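Local coordinates for PhnB protein (Bacillus cereus, PDB 3OMS) that is of unknown function but is a PhnB-like member of the glyoxalase superfamily, possibly a 3-demethylubiquinone-9 3-methyltransferase, at residues F14-E18 with N76-T80; E23-Y28 with D126-W132; F27-F32 with V98-L102; E36-R42 with V54-T60. All coordinates share one frame; numbering follows the deposited sequence.

Interaction 1 (F14-E18 with N76-T80); sequences FLMFE and NFTFT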
loop_
_atom_site.group_PDB
_atom_site.type_symbol
_atom_site.label_atom_id
_atom_site.label_comp_id
_atom_site.label_asym_id
_atom_site.label_seq_id
_atom_site.Cartn_x
_atom_site.Cartn_y
_atom_site.Cartn_z
ATOM N N PHE A 14 4.110 -0.920 -3.546
ATOM C CA PHE A 14 4.493 -0.699 -4.935
ATOM C C PHE A 14 3.471 0.288 -5.526
ATOM O O PHE A 14 2.233 0.028 -5.560
ATOM C CB PHE A 14 4.440 -2.009 -5.692
ATOM C CG PHE A 14 4.971 -1.985 -7.118
ATOM C CD1 PHE A 14 6.113 -2.714 -7.451
ATOM C CD2 PHE A 14 4.259 -1.355 -8.152
ATOM C CE1 PHE A 14 6.582 -2.758 -8.743
ATOM C CE2 PHE A 14 4.725 -1.412 -9.449
ATOM C CZ PHE A 14 5.906 -2.145 -9.727
ATOM N N LEU A 15 3.982 1.440 -5.959
ATOM C CA LEU A 15 3.147 2.508 -6.468
ATOM C C LEU A 15 3.294 2.654 -7.991
ATOM O O LEU A 15 4.403 2.796 -8.521
ATOM C CB LEU A 15 3.483 3.819 -5.733
ATOM C CG LEU A 15 3.051 4.000 -4.268
ATOM C CD1 LEU A 15 3.724 3.047 -3.246
ATOM C CD2 LEU A 15 3.307 5.470 -3.862
HETATM N N MSE A 16 2.151 2.622 -8.702
HETATM C CA MSE A 16 2.131 2.797 -10.109
HETATM C C MSE A 16 1.540 4.167 -10.489
HETATM O O MSE A 16 0.331 4.412 -10.303
HETATM C CB MSE A 16 1.320 1.670 -10.749
HETATM C CG MSE A 16 1.276 1.720 -12.263
HETATM SE SE MSE A 16 0.500 0.099 -13.031
HETATM C CE MSE A 16 -1.245 0.338 -12.310
ATOM N N PHE A 17 2.424 5.000 -11.041
ATOM C CA PHE A 17 2.151 6.339 -11.523
ATOM C C PHE A 17 2.004 6.297 -13.039
ATOM O O PHE A 17 2.219 5.244 -13.671
ATOM C CB PHE A 17 3.305 7.302 -11.102
ATOM C CG PHE A 17 3.443 7.496 -9.640
ATOM C CD1 PHE A 17 2.748 8.494 -8.991
ATOM C CD2 PHE A 17 4.324 6.714 -8.886
ATOM C CE1 PHE A 17 2.906 8.688 -7.594
ATOM C CE2 PHE A 17 4.470 6.878 -7.539
ATOM C CZ PHE A 17 3.745 7.895 -6.868
ATOM N N GLU A 18 1.585 7.420 -13.649
ATOM C CA GLU A 18 1.557 7.535 -15.118
ATOM C C GLU A 18 2.374 8.738 -15.624
ATOM O O GLU A 18 1.913 9.509 -16.477
ATOM C CB GLU A 18 0.095 7.589 -15.652
ATOM C CG GLU A 18 -0.654 6.272 -15.364
ATOM C CD GLU A 18 -2.072 6.208 -15.886
ATOM O OE1 GLU A 18 -2.586 7.214 -16.439
ATOM O OE2 GLU A 18 -2.645 5.101 -15.755
ATOM N N ASN A 76 -7.703 2.973 -16.418
ATOM C CA ASN A 76 -8.928 3.674 -16.040
ATOM C C ASN A 76 -9.085 3.861 -14.512
ATOM O O ASN A 76 -10.103 4.344 -14.035
ATOM C CB ASN A 76 -10.180 3.027 -16.710
ATOM C CG ASN A 76 -10.582 1.670 -16.083
ATOM O OD1 ASN A 76 -10.056 1.239 -15.022
ATOM N ND2 ASN A 76 -11.565 1.027 -16.707
ATOM N N PHE A 77 -8.033 3.559 -13.753
ATOM C CA PHE A 77 -8.041 3.733 -12.292
ATOM C C PHE A 77 -6.808 4.483 -11.872
ATOM O O PHE A 77 -5.825 4.608 -12.643
ATOM C CB PHE A 77 -8.045 2.342 -11.612
ATOM C CG PHE A 77 -6.903 1.458 -12.044
ATOM C CD1 PHE A 77 -5.645 1.600 -11.493
ATOM C CD2 PHE A 77 -7.096 0.480 -12.996
ATOM C CE1 PHE A 77 -4.600 0.792 -11.925
ATOM C CE2 PHE A 77 -6.053 -0.344 -13.410
ATOM C CZ PHE A 77 -4.821 -0.187 -12.885
ATOM N N THR A 78 -6.798 4.926 -10.616
ATOM C CA THR A 78 -5.572 5.424 -10.002
ATOM C C THR A 78 -5.647 5.102 -8.516
ATOM O O THR A 78 -6.409 4.217 -8.117
ATOM C CB THR A 78 -5.354 6.963 -10.275
ATOM O OG1 THR A 78 -4.083 7.408 -9.754
ATOM C CG2 THR A 78 -6.516 7.792 -9.689
ATOM N N PHE A 79 -4.880 5.810 -7.701
ATOM C CA PHE A 79 -4.857 5.566 -6.277
ATOM C C PHE A 79 -6.183 5.876 -5.681
ATOM O O PHE A 79 -6.890 6.788 -6.171
ATOM C CB PHE A 79 -3.786 6.415 -5.587
ATOM C CG PHE A 79 -2.415 6.237 -6.157
ATOM C CD1 PHE A 79 -1.651 5.115 -5.817
ATOM C CD2 PHE A 79 -1.856 7.212 -6.998
ATOM C CE1 PHE A 79 -0.386 4.960 -6.353
ATOM C CE2 PHE A 79 -0.579 7.062 -7.530
ATOM C CZ PHE A 79 0.146 5.944 -7.212
ATOM N N THR A 80 -6.569 5.098 -4.659
ATOM C CA THR A 80 -7.757 5.408 -3.877
ATOM C C THR A 80 -7.381 5.371 -2.379
ATOM O O THR A 80 -6.299 4.879 -2.023
ATOM C CB THR A 80 -8.921 4.454 -4.119
ATOM O OG1 THR A 80 -8.657 3.159 -3.518
ATOM C CG2 THR A 80 -9.260 4.288 -5.628
HETATM O O HOH W 1 -1.807 6.046 -10.857
HETATM O O HOH W 2 -3.159 4.396 -12.581
#
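Leu-15, Met-16 and Phe-17, near the end of strand 11-17 in this glyoxalase-like fold, receive two phenylalanines from the loop between strands 64-70 and 83-89. Leu-15 touches with its CB, 4.1 Å from Phe-79 CE1. Met-16, a selenomethionine, leaves with CG anti to its backbone N (chi1 -178°) and then bends at SE, which brings CE to 3.4 Å from Phe-77 CE1 at the edge of that ring. Its carbonyl has Phe-79 CZ close by, and a water donating to Met-16 O at 2.7 Å lies 2.9 Å from Thr-78 OG1. Phe-17 offers a ring face to the edge of Phe-79, a T-shaped pair with planes at 63° and centroids 5.2 Å apart. The loop also meets the second subunit, where Thr-78 O accepts from Thr-80 OG1 of that chain. Glu-18 OE2 accepts from the backbone N of His-75. No direct hydrogen bond crosses the contact, but a second water donates to Glu-18 OE2 at 3.3 Å and to Phe-77 O at 2.7 Å.

Interaction 2 (E23-Y28 with D126-W132); sequences EAMNFY and DKYGVSW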
loop_
_atom_site.group_PDB
_atom_site.type_symbol
_atom_site.label_atom_id
_atom_site.label_comp_id
_atom_site.label_asym_id
_atom_site.label_seq_id
_atom_site.Cartn_x
_atom_site.Cartn_y
_atom_site.Cartn_z
ATOM N N GLU A 23 9.270 12.469 -9.880
ATOM C CA GLU A 23 8.946 13.646 -9.093
ATOM C C GLU A 23 8.390 13.249 -7.716
ATOM O O GLU A 23 8.731 13.841 -6.691
ATOM C CB GLU A 23 7.930 14.507 -9.851
ATOM C CG GLU A 23 7.571 15.844 -9.203
ATOM C CD GLU A 23 6.338 16.445 -9.912
ATOM O OE1 GLU A 23 6.453 16.766 -11.101
ATOM O OE2 GLU A 23 5.269 16.513 -9.315
ATOM N N ALA A 24 7.522 12.244 -7.707
ATOM C CA ALA A 24 6.858 11.810 -6.485
ATOM C C ALA A 24 7.841 11.254 -5.506
ATOM O O ALA A 24 7.856 11.632 -4.313
ATOM C CB ALA A 24 5.766 10.745 -6.816
HETATM N N MSE A 25 8.745 10.402 -6.015
HETATM C CA MSE A 25 9.796 9.843 -5.192
HETATM C C MSE A 25 10.725 10.886 -4.602
HETATM O O MSE A 25 11.079 10.840 -3.422
HETATM C CB MSE A 25 10.622 8.870 -6.051
HETATM C CG MSE A 25 11.550 8.027 -5.368
HETATM SE SE MSE A 25 11.956 6.509 -6.638
HETATM C CE MSE A 25 12.613 7.611 -8.143
ATOM N N ASN A 26 11.148 11.831 -5.432
ATOM C CA ASN A 26 11.967 12.928 -4.926
ATOM C C ASN A 26 11.244 13.702 -3.816
ATOM O O ASN A 26 11.852 14.085 -2.804
ATOM C CB ASN A 26 12.453 13.826 -6.090
ATOM C CG ASN A 26 13.674 13.210 -6.815
ATOM O OD1 ASN A 26 14.751 13.183 -6.280
ATOM N ND2 ASN A 26 13.479 12.705 -7.986
ATOM N N PHE A 27 9.940 13.889 -3.981
ATOM C CA PHE A 27 9.118 14.571 -2.967
ATOM C C PHE A 27 9.049 13.763 -1.702
ATOM O O PHE A 27 9.371 14.279 -0.624
ATOM C CB PHE A 27 7.717 14.822 -3.531
ATOM C CG PHE A 27 6.755 15.446 -2.548
ATOM C CD1 PHE A 27 7.069 16.626 -1.892
ATOM C CD2 PHE A 27 5.505 14.880 -2.349
ATOM C CE1 PHE A 27 6.145 17.236 -1.021
ATOM C CE2 PHE A 27 4.582 15.470 -1.504
ATOM C CZ PHE A 27 4.894 16.633 -0.838
ATOM N N TYR A 28 8.725 12.471 -1.815
ATOM C CA TYR A 28 8.520 11.636 -0.610
ATOM C C TYR A 28 9.800 11.466 0.197
ATOM O O TYR A 28 9.800 11.545 1.421
ATOM C CB TYR A 28 7.981 10.257 -0.978
ATOM C CG TYR A 28 6.616 10.281 -1.636
ATOM C CD1 TYR A 28 5.684 11.327 -1.401
ATOM C CD2 TYR A 28 6.230 9.250 -2.463
ATOM C CE1 TYR A 28 4.454 11.299 -2.012
ATOM C CE2 TYR A 28 5.050 9.234 -3.089
ATOM C CZ TYR A 28 4.138 10.252 -2.865
ATOM O OH TYR A 28 2.934 10.128 -3.494
ATOM N N ASP A 126 -2.442 13.134 -1.380
ATOM C CA ASP A 126 -1.465 14.109 -1.839
ATOM C C ASP A 126 -1.752 14.521 -3.301
ATOM O O ASP A 126 -2.728 14.072 -3.940
ATOM C CB ASP A 126 -0.043 13.594 -1.584
ATOM C CG ASP A 126 0.327 12.426 -2.475
ATOM O OD1 ASP A 126 -0.394 12.241 -3.496
ATOM O OD2 ASP A 126 1.349 11.755 -2.156
ATOM N N LYS A 127 -0.928 15.404 -3.823
ATOM C CA LYS A 127 -1.123 15.943 -5.163
ATOM C C LYS A 127 -1.103 14.854 -6.243
ATOM O O LYS A 127 -1.496 15.104 -7.376
ATOM C CB LYS A 127 -0.077 17.014 -5.492
ATOM C CG LYS A 127 1.375 16.542 -5.648
ATOM C CD LYS A 127 2.322 17.680 -5.993
ATOM C CE LYS A 127 2.658 18.581 -4.787
ATOM N NZ LYS A 127 3.473 18.030 -3.652
ATOM N N TYR A 128 -0.536 13.692 -5.924
ATOM C CA TYR A 128 -0.497 12.580 -6.872
ATOM C C TYR A 128 -1.677 11.652 -6.720
ATOM O O TYR A 128 -1.811 10.701 -7.487
ATOM C CB TYR A 128 0.850 11.813 -6.719
ATOM C CG TYR A 128 2.058 12.714 -6.815
ATOM C CD1 TYR A 128 2.448 13.247 -8.037
ATOM C CD2 TYR A 128 2.774 13.093 -5.678
ATOM C CE1 TYR A 128 3.517 14.112 -8.136
ATOM C CE2 TYR A 128 3.814 13.928 -5.773
ATOM C CZ TYR A 128 4.194 14.446 -6.999
ATOM O OH TYR A 128 5.254 15.320 -7.077
ATOM N N GLY A 129 -2.495 11.860 -5.686
ATOM C CA GLY A 129 -3.614 11.019 -5.392
ATOM C C GLY A 129 -3.352 9.921 -4.364
ATOM O O GLY A 129 -4.290 9.192 -3.987
ATOM N N VAL A 130 -2.122 9.830 -3.876
ATOM C CA VAL A 130 -1.731 8.825 -2.887
ATOM C C VAL A 130 -2.266 9.206 -1.504
ATOM O O VAL A 130 -2.158 10.384 -1.101
ATOM C CB VAL A 130 -0.205 8.647 -2.795
ATOM C CG1 VAL A 130 0.172 7.671 -1.596
ATOM C CG2 VAL A 130 0.310 8.108 -4.118
ATOM N N SER A 131 -2.921 8.257 -0.827
ATOM C CA SER A 131 -3.605 8.553 0.453
ATOM C C SER A 131 -2.670 8.297 1.644
ATOM O O SER A 131 -2.066 7.178 1.803
ATOM C CB SER A 131 -4.831 7.700 0.588
ATOM O OG SER A 131 -5.761 8.207 1.529
ATOM N N TRP A 132 -2.585 9.319 2.493
ATOM C CA TRP A 132 -1.735 9.315 3.674
ATOM C C TRP A 132 -2.535 9.635 4.946
ATOM O O TRP A 132 -3.367 10.583 4.985
ATOM C CB TRP A 132 -0.678 10.385 3.537
ATOM C CG TRP A 132 0.313 10.242 2.440
ATOM C CD1 TRP A 132 0.161 10.661 1.163
ATOM C CD2 TRP A 132 1.640 9.698 2.533
ATOM N NE1 TRP A 132 1.304 10.430 0.449
ATOM C CE2 TRP A 132 2.224 9.815 1.256
ATOM C CE3 TRP A 132 2.387 9.137 3.568
ATOM C CZ2 TRP A 132 3.535 9.403 0.979
ATOM C CZ3 TRP A 132 3.675 8.680 3.285
ATOM C CH2 TRP A 132 4.245 8.842 2.001
#
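Tyr-128 lays its ring against helix 21-29 at Ala-24, whose CB sits over the ring centre in a CH-pi contact, 3.9 Å from the centroid. Lys-127 CG lies on the opposite face, while Tyr-128 OH donates to Glu-23 OE2 at 2.5 Å, which accepts on its anti lone pair, the one away from the other carboxylate oxygen. Both faces and the tip of this tyrosine are therefore engaged.

Tyr-28 goes deeper. Its OH donates to Asp-126 OD2 at 2.6 Å on the syn lone pair, the planes of ring and carboxylate only 19° apart, and Trp-132 brings its edge to the ring face in a T-shaped pair with planes at 67°. Trp-132 NE1 gives OD2 a second hydrogen bond, from above the carboxylate plane. Tyr-128 N, forming an Asx turn, and Val-130 N reach OD1 from opposite faces of that plane. Four donors thus hold this buried carboxylate, which would probably help keep it ionised.

Phe-27 takes the charge of Lys-127 over a ring face: NZ is 3.6 Å from the centroid, brought there by bends at chi3 and chi4.

Helix 21-29 is thereby fastened to the type I turn linking strands 121-125 and 131-136. Phe-17 of strand 11-17 also touches Ala-24, Tyr-28 and Tyr-128, and Leu-61 of strand 54-61 packs on Tyr-28 and Trp-132.

Interaction 3 (F27-F32 with V98-L102); sequences FYTSLF and VFHKL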
loop_
_atom_site.group_PDB
_atom_site.type_symbol
_atom_site.label_atom_id
_atom_site.label_comp_id
_atom_site.label_asym_id
_atom_site.label_seq_id
_atom_site.Cartn_x
_atom_site.Cartn_y
_atom_site.Cartn_z
ATOM N N PHE A 27 9.940 13.889 -3.981
ATOM C CA PHE A 27 9.118 14.571 -2.967
ATOM C C PHE A 27 9.049 13.763 -1.702
ATOM O O PHE A 27 9.371 14.279 -0.624
ATOM C CB PHE A 27 7.717 14.822 -3.531
ATOM C CG PHE A 27 6.755 15.446 -2.548
ATOM C CD1 PHE A 27 7.069 16.626 -1.892
ATOM C CD2 PHE A 27 5.505 14.880 -2.349
ATOM C CE1 PHE A 27 6.145 17.236 -1.021
ATOM C CE2 PHE A 27 4.582 15.470 -1.504
ATOM C CZ PHE A 27 4.894 16.633 -0.838
ATOM N N TYR A 28 8.725 12.471 -1.815
ATOM C CA TYR A 28 8.520 11.636 -0.610
ATOM C C TYR A 28 9.800 11.466 0.197
ATOM O O TYR A 28 9.800 11.545 1.421
ATOM C CB TYR A 28 7.981 10.257 -0.978
ATOM C CG TYR A 28 6.616 10.281 -1.636
ATOM C CD1 TYR A 28 5.684 11.327 -1.401
ATOM C CD2 TYR A 28 6.230 9.250 -2.463
ATOM C CE1 TYR A 28 4.454 11.299 -2.012
ATOM C CE2 TYR A 28 5.050 9.234 -3.089
ATOM C CZ TYR A 28 4.138 10.252 -2.865
ATOM O OH TYR A 28 2.934 10.128 -3.494
ATOM N N THR A 29 10.907 11.246 -0.490
ATOM C CA THR A 29 12.147 11.020 0.215
ATOM C C THR A 29 12.635 12.303 0.923
ATOM O O THR A 29 13.486 12.226 1.785
ATOM C CB THR A 29 13.261 10.477 -0.678
ATOM O OG1 THR A 29 13.456 11.358 -1.768
ATOM C CG2 THR A 29 12.947 9.084 -1.216
ATOM N N SER A 30 12.088 13.466 0.583
ATOM C CA SER A 30 12.419 14.709 1.308
ATOM C C SER A 30 11.663 14.917 2.637
ATOM O O SER A 30 12.004 15.837 3.416
ATOM C CB SER A 30 12.151 15.915 0.402
ATOM O OG SER A 30 10.758 16.282 0.389
ATOM N N LEU A 31 10.672 14.075 2.924
ATOM C CA LEU A 31 9.737 14.314 4.012
ATOM C C LEU A 31 10.110 13.609 5.288
ATOM O O LEU A 31 9.621 13.968 6.355
ATOM C CB LEU A 31 8.335 13.817 3.620
ATOM C CG LEU A 31 7.694 14.483 2.408
ATOM C CD1 LEU A 31 6.325 13.857 2.178
ATOM C CD2 LEU A 31 7.593 15.982 2.613
ATOM N N PHE A 32 10.939 12.565 5.180
ATOM C CA PHE A 32 11.263 11.738 6.324
ATOM C C PHE A 32 12.765 11.536 6.424
ATOM O O PHE A 32 13.491 11.546 5.415
ATOM C CB PHE A 32 10.584 10.348 6.197
ATOM C CG PHE A 32 9.106 10.411 5.977
ATOM C CD1 PHE A 32 8.250 10.715 7.029
ATOM C CD2 PHE A 32 8.554 10.167 4.725
ATOM C CE1 PHE A 32 6.873 10.803 6.814
ATOM C CE2 PHE A 32 7.186 10.265 4.510
ATOM C CZ PHE A 32 6.347 10.569 5.547
ATOM N N VAL A 98 5.042 17.561 7.983
ATOM C CA VAL A 98 4.802 16.593 6.941
ATOM C C VAL A 98 3.374 16.715 6.395
ATOM O O VAL A 98 3.149 16.618 5.192
ATOM C CB VAL A 98 5.020 15.143 7.425
ATOM C CG1 VAL A 98 4.829 14.187 6.310
ATOM C CG2 VAL A 98 6.403 14.948 8.030
ATOM N N PHE A 99 2.404 16.882 7.272
ATOM C CA PHE A 99 1.020 17.030 6.819
ATOM C C PHE A 99 0.881 18.206 5.824
ATOM O O PHE A 99 0.301 18.045 4.749
ATOM C CB PHE A 99 0.068 17.211 8.005
ATOM C CG PHE A 99 -1.384 17.108 7.633
ATOM C CD1 PHE A 99 -2.012 15.868 7.584
ATOM C CD2 PHE A 99 -2.131 18.247 7.337
ATOM C CE1 PHE A 99 -3.351 15.767 7.257
ATOM C CE2 PHE A 99 -3.476 18.141 6.978
ATOM C CZ PHE A 99 -4.071 16.935 6.946
ATOM N N HIS A 100 1.405 19.365 6.210
ATOM C CA HIS A 100 1.317 20.612 5.424
ATOM C C HIS A 100 1.978 20.428 4.066
ATOM O O HIS A 100 1.467 20.868 3.062
ATOM C CB HIS A 100 1.960 21.756 6.217
ATOM C CG HIS A 100 2.152 23.030 5.458
ATOM N ND1 HIS A 100 1.106 23.833 5.057
ATOM C CD2 HIS A 100 3.286 23.669 5.081
ATOM C CE1 HIS A 100 1.591 24.905 4.457
ATOM N NE2 HIS A 100 2.910 24.829 4.464
ATOM N N LYS A 101 3.111 19.728 4.060
ATOM C CA LYS A 101 3.783 19.485 2.804
ATOM C C LYS A 101 2.939 18.584 1.897
ATOM O O LYS A 101 2.781 18.870 0.709
ATOM C CB LYS A 101 5.191 18.902 3.042
ATOM C CG LYS A 101 6.210 19.991 3.525
ATOM C CD LYS A 101 7.570 19.367 3.743
ATOM C CE LYS A 101 8.744 20.318 4.089
ATOM N NZ LYS A 101 9.917 19.322 4.366
ATOM N N LEU A 102 2.441 17.476 2.451
ATOM C CA LEU A 102 1.629 16.496 1.685
ATOM C C LEU A 102 0.284 17.071 1.226
ATOM O O LEU A 102 -0.254 16.663 0.186
ATOM C CB LEU A 102 1.397 15.232 2.538
ATOM C CG LEU A 102 2.547 14.267 2.761
ATOM C CD1 LEU A 102 2.169 13.261 3.891
ATOM C CD2 LEU A 102 2.888 13.533 1.454
HETATM O O HOH W 3 10.043 18.614 1.218
#
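Leu-31 divides its two methyls between neighbours on helix 92-103. CD1 is 3.5 Å from Leu-102 CD2, while CD2 rests on the aliphatic part of Lys-101, 3.6 Å from its CD; the two side chains run antiparallel alongside each other. Leu-102 CD2 also reaches Phe-27 CE2 at 3.9 Å and so touches two side chains of the first segment. Phe-27 turns its edge to the helix backbone, with CZ 3.4 Å from Lys-101 O. At the far end, Phe-32 meets Val-98 at about a right angle, CE1 lying 4.0 Å from CG1.

The next shell sets these groups in place. Leu-31 CB covers part of one face of the Phe-32 ring. Phe-27 O accepts both Ser-30 N and Ser-30 OG, the latter at 2.6 Å on a lone pair in the carbonyl plane, which ties Ser-30 back to the backbone of Phe-27. The extended Lys-101 chain carries NZ toward that same serine, and a water donating to Ser-30 OG accepts a weak bond from NZ.

Strand 131-136 backs the contact: its Trp-132 touches Phe-32 and Leu-102, and its Leu-134 touches Val-98. This apolar packing of the 27-32 segment on helix 92-103, in a chain with two mixed sheets of strand order 1-4-3-2, is consistent with the paired-sheet architecture of the glyoxalase fold.

Interaction 4 (E36-R42 with V54-T60); sequences EIVSISR and VIHATFT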
loop_
_atom_site.group_PDB
_atom_site.type_symbol
_atom_site.label_atom_id
_atom_site.label_comp_id
_atom_site.label_asym_id
_atom_site.label_seq_id
_atom_site.Cartn_x
_atom_site.Cartn_y
_atom_site.Cartn_z
ATOM N N GLU A 36 15.920 7.683 0.901
ATOM C CA GLU A 36 16.654 8.023 -0.323
ATOM C C GLU A 36 16.260 7.167 -1.491
ATOM O O GLU A 36 15.726 6.057 -1.339
ATOM C CB GLU A 36 18.160 7.890 -0.077
ATOM C CG GLU A 36 18.515 6.749 0.744
ATOM C CD GLU A 36 19.898 6.867 1.386
ATOM O OE1 GLU A 36 20.431 7.976 1.609
ATOM O OE2 GLU A 36 20.458 5.827 1.715
ATOM N N ILE A 37 16.536 7.686 -2.668
ATOM C CA ILE A 37 16.424 6.891 -3.862
ATOM C C ILE A 37 17.568 5.885 -3.876
ATOM O O ILE A 37 18.693 6.235 -3.578
ATOM C CB ILE A 37 16.385 7.740 -5.137
ATOM C CG1 ILE A 37 15.087 8.617 -5.106
ATOM C CG2 ILE A 37 16.333 6.828 -6.359
ATOM C CD1 ILE A 37 15.041 9.664 -6.129
ATOM N N VAL A 38 17.213 4.618 -4.079
ATOM C CA VAL A 38 18.172 3.501 -4.137
ATOM C C VAL A 38 18.620 3.215 -5.580
ATOM O O VAL A 38 19.829 3.115 -5.875
ATOM C CB VAL A 38 17.604 2.194 -3.461
ATOM C CG1 VAL A 38 18.559 1.015 -3.699
ATOM C CG2 VAL A 38 17.434 2.424 -1.936
ATOM N N SER A 39 17.632 3.036 -6.460
ATOM C CA SER A 39 17.876 2.684 -7.862
ATOM C C SER A 39 16.790 3.264 -8.727
ATOM O O SER A 39 15.633 3.394 -8.283
ATOM C CB SER A 39 17.937 1.168 -8.060
ATOM O OG SER A 39 16.743 0.510 -7.669
ATOM N N ILE A 40 17.131 3.610 -9.961
ATOM C CA ILE A 40 16.108 4.149 -10.883
ATOM C C ILE A 40 16.533 3.847 -12.302
ATOM O O ILE A 40 17.698 4.095 -12.668
ATOM C CB ILE A 40 15.903 5.684 -10.680
ATOM C CG1 ILE A 40 14.912 6.262 -11.720
ATOM C CG2 ILE A 40 17.272 6.432 -10.769
ATOM C CD1 ILE A 40 14.363 7.648 -11.374
ATOM N N SER A 41 15.644 3.241 -13.091
ATOM C CA SER A 41 15.886 3.103 -14.534
ATOM C C SER A 41 14.748 3.789 -15.283
ATOM O O SER A 41 13.594 3.768 -14.835
ATOM C CB SER A 41 16.009 1.640 -14.954
ATOM O OG SER A 41 14.949 0.898 -14.397
ATOM N N ARG A 42 15.104 4.441 -16.396
ATOM C CA ARG A 42 14.203 5.289 -17.175
ATOM C C ARG A 42 14.168 4.836 -18.618
ATOM O O ARG A 42 15.181 4.387 -19.147
ATOM C CB ARG A 42 14.707 6.723 -17.165
ATOM C CG ARG A 42 14.868 7.312 -15.789
ATOM C CD ARG A 42 15.212 8.783 -15.872
ATOM N NE ARG A 42 15.508 9.343 -14.556
ATOM C CZ ARG A 42 16.711 9.311 -13.972
ATOM N NH1 ARG A 42 17.728 8.709 -14.564
ATOM N NH2 ARG A 42 16.894 9.873 -12.772
ATOM N N VAL A 54 9.888 6.478 -15.579
ATOM C CA VAL A 54 10.486 5.394 -14.782
ATOM C C VAL A 54 10.036 3.996 -15.238
ATOM O O VAL A 54 8.837 3.639 -15.189
ATOM C CB VAL A 54 10.187 5.595 -13.298
ATOM C CG1 VAL A 54 10.663 4.388 -12.411
ATOM C CG2 VAL A 54 10.824 6.914 -12.804
ATOM N N ILE A 55 11.002 3.193 -15.657
ATOM C CA ILE A 55 10.785 1.777 -15.855
ATOM C C ILE A 55 10.525 1.097 -14.506
ATOM O O ILE A 55 9.509 0.419 -14.301
ATOM C CB ILE A 55 12.004 1.080 -16.501
ATOM C CG1 ILE A 55 12.409 1.717 -17.840
ATOM C CG2 ILE A 55 11.712 -0.402 -16.733
ATOM C CD1 ILE A 55 13.716 1.069 -18.446
ATOM N N HIS A 56 11.477 1.269 -13.591
ATOM C CA HIS A 56 11.348 0.784 -12.226
ATOM C C HIS A 56 12.261 1.631 -11.355
ATOM O O HIS A 56 13.320 2.056 -11.823
ATOM C CB HIS A 56 11.680 -0.718 -12.126
ATOM C CG HIS A 56 13.071 -1.083 -12.554
ATOM N ND1 HIS A 56 14.169 -0.930 -11.732
ATOM C CD2 HIS A 56 13.538 -1.627 -13.705
ATOM C CE1 HIS A 56 15.253 -1.346 -12.365
ATOM N NE2 HIS A 56 14.898 -1.775 -13.563
ATOM N N ALA A 57 11.836 1.871 -10.122
ATOM C CA ALA A 57 12.661 2.553 -9.119
ATOM C C ALA A 57 12.364 1.998 -7.733
ATOM O O ALA A 57 11.207 1.619 -7.430
ATOM C CB ALA A 57 12.423 4.081 -9.156
ATOM N N THR A 58 13.410 1.947 -6.898
ATOM C CA THR A 58 13.319 1.540 -5.492
ATOM C C THR A 58 13.808 2.689 -4.664
ATOM O O THR A 58 14.799 3.326 -4.995
ATOM C CB THR A 58 14.158 0.308 -5.191
ATOM O OG1 THR A 58 13.647 -0.790 -5.947
ATOM C CG2 THR A 58 14.220 -0.035 -3.656
ATOM N N PHE A 59 13.082 2.991 -3.587
ATOM C CA PHE A 59 13.487 4.043 -2.658
ATOM C C PHE A 59 13.133 3.642 -1.270
ATOM O O PHE A 59 12.282 2.758 -1.071
ATOM C CB PHE A 59 12.827 5.375 -2.999
ATOM C CG PHE A 59 11.331 5.368 -2.961
ATOM C CD1 PHE A 59 10.628 6.065 -1.951
ATOM C CD2 PHE A 59 10.589 4.778 -4.003
ATOM C CE1 PHE A 59 9.230 6.117 -1.954
ATOM C CE2 PHE A 59 9.178 4.807 -3.973
ATOM C CZ PHE A 59 8.505 5.482 -2.947
ATOM N N THR A 60 13.740 4.298 -0.281
ATOM C CA THR A 60 13.396 4.017 1.097
ATOM C C THR A 60 12.649 5.232 1.705
ATOM O O THR A 60 12.872 6.376 1.319
ATOM C CB THR A 60 14.612 3.710 1.941
ATOM O OG1 THR A 60 15.531 4.826 1.858
ATOM C CG2 THR A 60 15.265 2.405 1.509
HETATM O O HOH W 4 14.990 -0.072 -9.485
#
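Ile-40 and Ala-57 face each other as a non-hydrogen-bonded pair in the antiparallel hairpin of strands 37-42 and 54-61 of this glyoxalase-like fold, strand 37-42 being an outermost strand of its sheet within the chain. From Ile-40, CB lies 4.1 Å from Ala-57 CB. CG1, anti to the backbone N (chi1 176°), is 4.2 Å from Ala-57 CB and lies over one face of the Arg-42 guanidinium. Beyond it the chain runs on extended, and CD1 ends 3.9 Å from Val-54 CG2. Arg-42 itself forms a salt bridge to Glu-22, which ties the strand to helix 21-29. Ala-57 and Phe-59, on the same sheet face, pack on Met-25 of that helix. Two classic beta bulges shift the register: Ile-55 and His-56 are set opposite the single residue Ser-41, and Val-38 and Ser-39 opposite Thr-58. In the second, Thr-58 O accepts Val-38 N at 2.9 Å and Ser-39 N at 3.2 Å, both from the same face of the carbonyl plane.

Helix 21-29 connects most contacts. Interactions 2 and 3 share Phe-27 and Tyr-28, with centres about 8 Å apart, and reach from the helix to the turn before strand 131-136 and to helix 92-103. Interaction 1 lies about 11 Å from interaction 2 and about 19 Å from interaction 3, centre to centre, and joins interaction 2 through Phe-17 on Ala-24 and Phe-79 on Val-130. Interaction 4 is nested along the chain inside the loops closed by the other three; its sheet, shared with strand 11-17, meets the helix at Met-25. Interactions 1 to 3 join both halves of the chain, interaction 4 builds one sheet edge, and interaction 1 borders the second subunit.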